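Local coordinates for axin interactor, dorsalization-associated protein (Danio rerio, PDB 2QZQ), which acts as a ventralizing factor in the embryo, binding axin and disrupting its homodimerization so that axin-mediated JNK activation is inhibited, the chain here being its C-terminal C2-type domain, at residues S2-L7 against E72-L77. Sequence-based numbering, arbitrary orientation.
Sequences SLLPRL and EIQRHL
The R6–E72 salt bridge and the Q74 amide show how side chains can tie an irregular segment before the first strand to a loop of the same C2 domain. R6 takes the carboxylate side-on: NE reaches E72 OE1 at 3.0 Å from above the carboxylate plane, while NH2 meets E72 OE2 at 3.2 Å on its syn side, tilted out of that plane. The arginine chain leaves the backbone extended (CG anti to N, chi1 -169°) and bends at chi3, its guanidinium turned 56° from the carboxylate. T17 OG1 also hydrogen-bonds to E72 OE1, so an alanine in place of the glutamate would probably leave R6 without its charge partner and this hydroxyl without its carboxylate mate.

Q74 NE2 bonds to two carbonyls, P5 O across the contact (3.0 Å, nearly straight at 165°) and E72 O in its own segment. Both acceptors lie near the amide plane, though NE2 stands above both carbonyl planes; the pair should hold the amide against turning. Water joins P5 O to Q74 OE1; others link L4 O to E72 N and L7 N to I73 O.

In van der Waals contact, L4 CB and CD1 cross the Q74 side chain at about a right angle, and L7 CD1 lies 3.4 Å from the backbone carbon Q74 C, with L7 CD2 near Q74 OE1.

The 2-7 segment thus runs over the loop leaving strand 64-72, with R6 and L7 also touching strand 15-24 and R6 reaching H151 of strand 144-151.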
ATOM      1  N   SER A   2      -4.758  -0.838  12.104  1.00 26.89           N
ATOM      2  CA  SER A   2      -5.845   0.126  12.132  1.00 25.81           C
ATOM      3  C   SER A   2      -6.686   0.054  10.845  1.00 25.67           C
ATOM      4  O   SER A   2      -7.090   1.082  10.318  1.00 24.44           O
ATOM      5  CB  SER A   2      -5.314   1.541  12.367  1.00 26.04           C
ATOM      6  OG  SER A   2      -4.369   1.936  11.372  1.00 25.59           O
ATOM      7  N   LEU A   3      -6.928  -1.166  10.368  1.00 25.53           N
ATOM      8  CA  LEU A   3      -7.677  -1.405   9.133  1.00 26.77           C
ATOM      9  C   LEU A   3      -9.146  -1.210   9.447  1.00 27.46           C
ATOM     10  O   LEU A   3      -9.634  -1.703  10.466  1.00 27.43           O
ATOM     11  CB  LEU A   3      -7.443  -2.804   8.579  1.00 25.83           C
ATOM     12  CG  LEU A   3      -6.038  -3.180   8.072  1.00 26.12           C
ATOM     13  CD1 LEU A   3      -6.085  -4.531   7.398  1.00 23.23           C
ATOM     14  CD2 LEU A   3      -5.418  -2.130   7.107  1.00 22.74           C
ATOM     15  N   LEU A   4      -9.831  -0.467   8.584  1.00 27.52           N
ATOM     16  CA  LEU A   4     -11.190  -0.044   8.861  1.00 27.06           C
ATOM     17  C   LEU A   4     -12.171  -0.920   8.087  1.00 27.77           C
ATOM     18  O   LEU A   4     -11.815  -1.492   7.061  1.00 27.21           O
ATOM     19  CB  LEU A   4     -11.339   1.423   8.497  1.00 26.44           C
ATOM     20  CG  LEU A   4     -10.661   2.454   9.394  1.00 26.11           C
ATOM     21  CD1 LEU A   4     -10.567   3.768   8.665  1.00 25.53           C
ATOM     22  CD2 LEU A   4     -11.422   2.625  10.712  1.00 28.79           C
ATOM     23  N   PRO A   5     -13.418  -1.034   8.583  1.00 28.65           N
ATOM     24  CA  PRO A   5     -14.389  -1.864   7.874  1.00 28.90           C
ATOM     25  C   PRO A   5     -14.730  -1.210   6.530  1.00 28.39           C
ATOM     26  O   PRO A   5     -14.576   0.006   6.385  1.00 27.59           O
ATOM     27  CB  PRO A   5     -15.635  -1.851   8.784  1.00 29.21           C
ATOM     28  CG  PRO A   5     -15.261  -1.091  10.032  1.00 29.83           C
ATOM     29  CD  PRO A   5     -13.977  -0.352   9.767  1.00 28.84           C
ATOM     30  N   ARG A   6     -15.173  -2.024   5.577  1.00 29.43           N
ATOM     31  CA  ARG A   6     -15.766  -1.540   4.324  1.00 29.99           C
ATOM     32  C   ARG A   6     -16.869  -0.498   4.609  1.00 30.29           C
ATOM     33  O   ARG A   6     -17.693  -0.677   5.521  1.00 30.34           O
ATOM     34  CB  ARG A   6     -16.319  -2.726   3.523  1.00 30.14           C
ATOM     35  CG  ARG A   6     -16.734  -2.404   2.072  1.00 30.82           C
ATOM     36  CD  ARG A   6     -17.063  -3.669   1.287  1.00 30.59           C
ATOM     37  NE  ARG A   6     -15.957  -4.620   1.334  1.00 32.85           N
ATOM     38  CZ  ARG A   6     -16.025  -5.902   0.988  1.00 33.33           C
ATOM     39  NH1 ARG A   6     -17.170  -6.420   0.555  1.00 36.20           N
ATOM     40  NH2 ARG A   6     -14.940  -6.670   1.068  1.00 32.57           N
ATOM     41  N   LEU A   7     -16.835   0.613   3.876  1.00 29.85           N
ATOM     42  CA  LEU A   7     -17.890   1.627   3.955  1.00 30.33           C
ATOM     43  C   LEU A   7     -19.235   1.030   3.545  1.00 30.75           C
ATOM     44  O   LEU A   7     -19.280   0.056   2.775  1.00 30.85           O
ATOM     45  CB  LEU A   7     -17.578   2.828   3.049  1.00 29.76           C
ATOM     46  CG  LEU A   7     -16.429   3.756   3.425  1.00 30.14           C
ATOM     47  CD1 LEU A   7     -16.232   4.769   2.342  1.00 27.73           C
ATOM     48  CD2 LEU A   7     -16.671   4.464   4.770  1.00 29.96           C
ATOM     49  N   GLU A  72      -9.710  -1.919   2.961  1.00 22.23           N
ATOM     50  CA  GLU A  72     -10.896  -1.251   2.429  1.00 22.49           C
ATOM     51  C   GLU A  72     -10.637   0.225   2.223  1.00 22.16           C
ATOM     52  O   GLU A  72     -10.382   0.970   3.178  1.00 22.01           O
ATOM     53  CB  GLU A  72     -12.121  -1.480   3.356  1.00 22.38           C
ATOM     54  CG  GLU A  72     -12.351  -2.968   3.735  1.00 23.63           C
ATOM     55  CD  GLU A  72     -12.811  -3.855   2.570  1.00 25.66           C
ATOM     56  OE1 GLU A  72     -13.228  -3.338   1.501  1.00 25.28           O
ATOM     57  OE2 GLU A  72     -12.765  -5.089   2.728  1.00 26.21           O
ATOM     58  N   ILE A  73     -10.695   0.654   0.964  1.00 21.37           N
ATOM     59  CA  ILE A  73     -10.459   2.063   0.628  1.00 21.36           C
ATOM     60  C   ILE A  73     -11.662   2.905   1.067  1.00 22.29           C
ATOM     61  O   ILE A  73     -12.801   2.637   0.666  1.00 22.24           O
ATOM     62  CB  ILE A  73     -10.120   2.218  -0.882  1.00 21.15           C
ATOM     63  CG1 ILE A  73      -8.810   1.487  -1.178  1.00 22.29           C
ATOM     64  CG2 ILE A  73      -9.978   3.695  -1.287  1.00 19.71           C
ATOM     65  CD1 ILE A  73      -7.631   1.977  -0.326  1.00 24.34           C
ATOM     66  N   GLN A  74     -11.387   3.913   1.892  1.00 22.51           N
ATOM     67  CA  GLN A  74     -12.400   4.623   2.663  1.00 23.13           C
ATOM     68  C   GLN A  74     -13.042   5.786   1.916  1.00 23.11           C
ATOM     69  O   GLN A  74     -13.278   6.854   2.472  1.00 23.45           O
ATOM     70  CB  GLN A  74     -11.799   5.090   3.991  1.00 23.48           C
ATOM     71  CG  GLN A  74     -11.386   3.923   4.879  1.00 22.79           C
ATOM     72  CD  GLN A  74     -12.584   3.122   5.361  1.00 23.58           C
ATOM     73  OE1 GLN A  74     -13.484   3.675   6.002  1.00 27.10           O
ATOM     74  NE2 GLN A  74     -12.599   1.831   5.073  1.00 20.12           N
ATOM     75  N   ARG A  75     -13.322   5.569   0.639  1.00 23.75           N
ATOM     76  CA  ARG A  75     -14.171   6.488  -0.109  1.00 24.29           C
ATOM     77  C   ARG A  75     -14.671   5.788  -1.359  1.00 23.87           C
ATOM     78  O   ARG A  75     -13.917   5.081  -2.033  1.00 22.90           O
ATOM     79  CB  ARG A  75     -13.448   7.796  -0.471  1.00 24.55           C
ATOM     80  CG  ARG A  75     -14.418   8.947  -0.753  1.00 26.35           C
ATOM     81  CD  ARG A  75     -13.735  10.179  -1.389  1.00 26.64           C
ATOM     82  NE  ARG A  75     -13.026  10.982  -0.392  1.00 29.38           N
ATOM     83  CZ  ARG A  75     -12.570  12.218  -0.588  1.00 30.97           C
ATOM     84  NH1 ARG A  75     -12.748  12.830  -1.752  1.00 29.85           N
ATOM     85  NH2 ARG A  75     -11.933  12.850   0.392  1.00 28.74           N
ATOM     86  N   HIS A  76     -15.946   5.991  -1.667  1.00 22.91           N
ATOM     87  CA  HIS A  76     -16.490   5.536  -2.959  1.00 23.64           C
ATOM     88  C   HIS A  76     -15.669   6.123  -4.101  1.00 22.74           C
ATOM     89  O   HIS A  76     -15.358   7.313  -4.116  1.00 23.78           O
ATOM     90  CB  HIS A  76     -17.997   5.866  -3.068  1.00 23.42           C
ATOM     91  CG  HIS A  76     -18.825   5.174  -2.028  1.00 24.39           C
ATOM     92  ND1 HIS A  76     -19.024   5.700  -0.769  1.00 26.30           N
ATOM     93  CD2 HIS A  76     -19.462   3.981  -2.043  1.00 24.43           C
ATOM     94  CE1 HIS A  76     -19.765   4.866  -0.058  1.00 25.88           C
ATOM     95  NE2 HIS A  76     -20.040   3.812  -0.807  1.00 25.88           N
ATOM     96  N   LEU A  77     -15.277   5.270  -5.039  1.00 24.09           N
ATOM     97  CA  LEU A  77     -14.326   5.656  -6.101  1.00 23.93           C
ATOM     98  C   LEU A  77     -14.724   6.903  -6.885  1.00 24.15           C
ATOM     99  O   LEU A  77     -13.881   7.742  -7.163  1.00 23.85           O
ATOM    100  CB  LEU A  77     -14.054   4.488  -7.059  1.00 23.88           C
ATOM    101  CG  LEU A  77     -13.389   3.237  -6.493  1.00 25.03           C
ATOM    102  CD1 LEU A  77     -13.166   2.200  -7.586  1.00 21.93           C
ATOM    103  CD2 LEU A  77     -12.078   3.595  -5.754  1.00 23.07           C
TER
HETATM  104  O   HOH W   1      -9.490  -1.823   5.707  1.00 23.66           O
HETATM  105  O   HOH W   2     -15.172   2.324   7.715  1.00 29.86           O
HETATM  106  O   HOH W   3     -14.709   0.803   2.007  1.00 21.96           O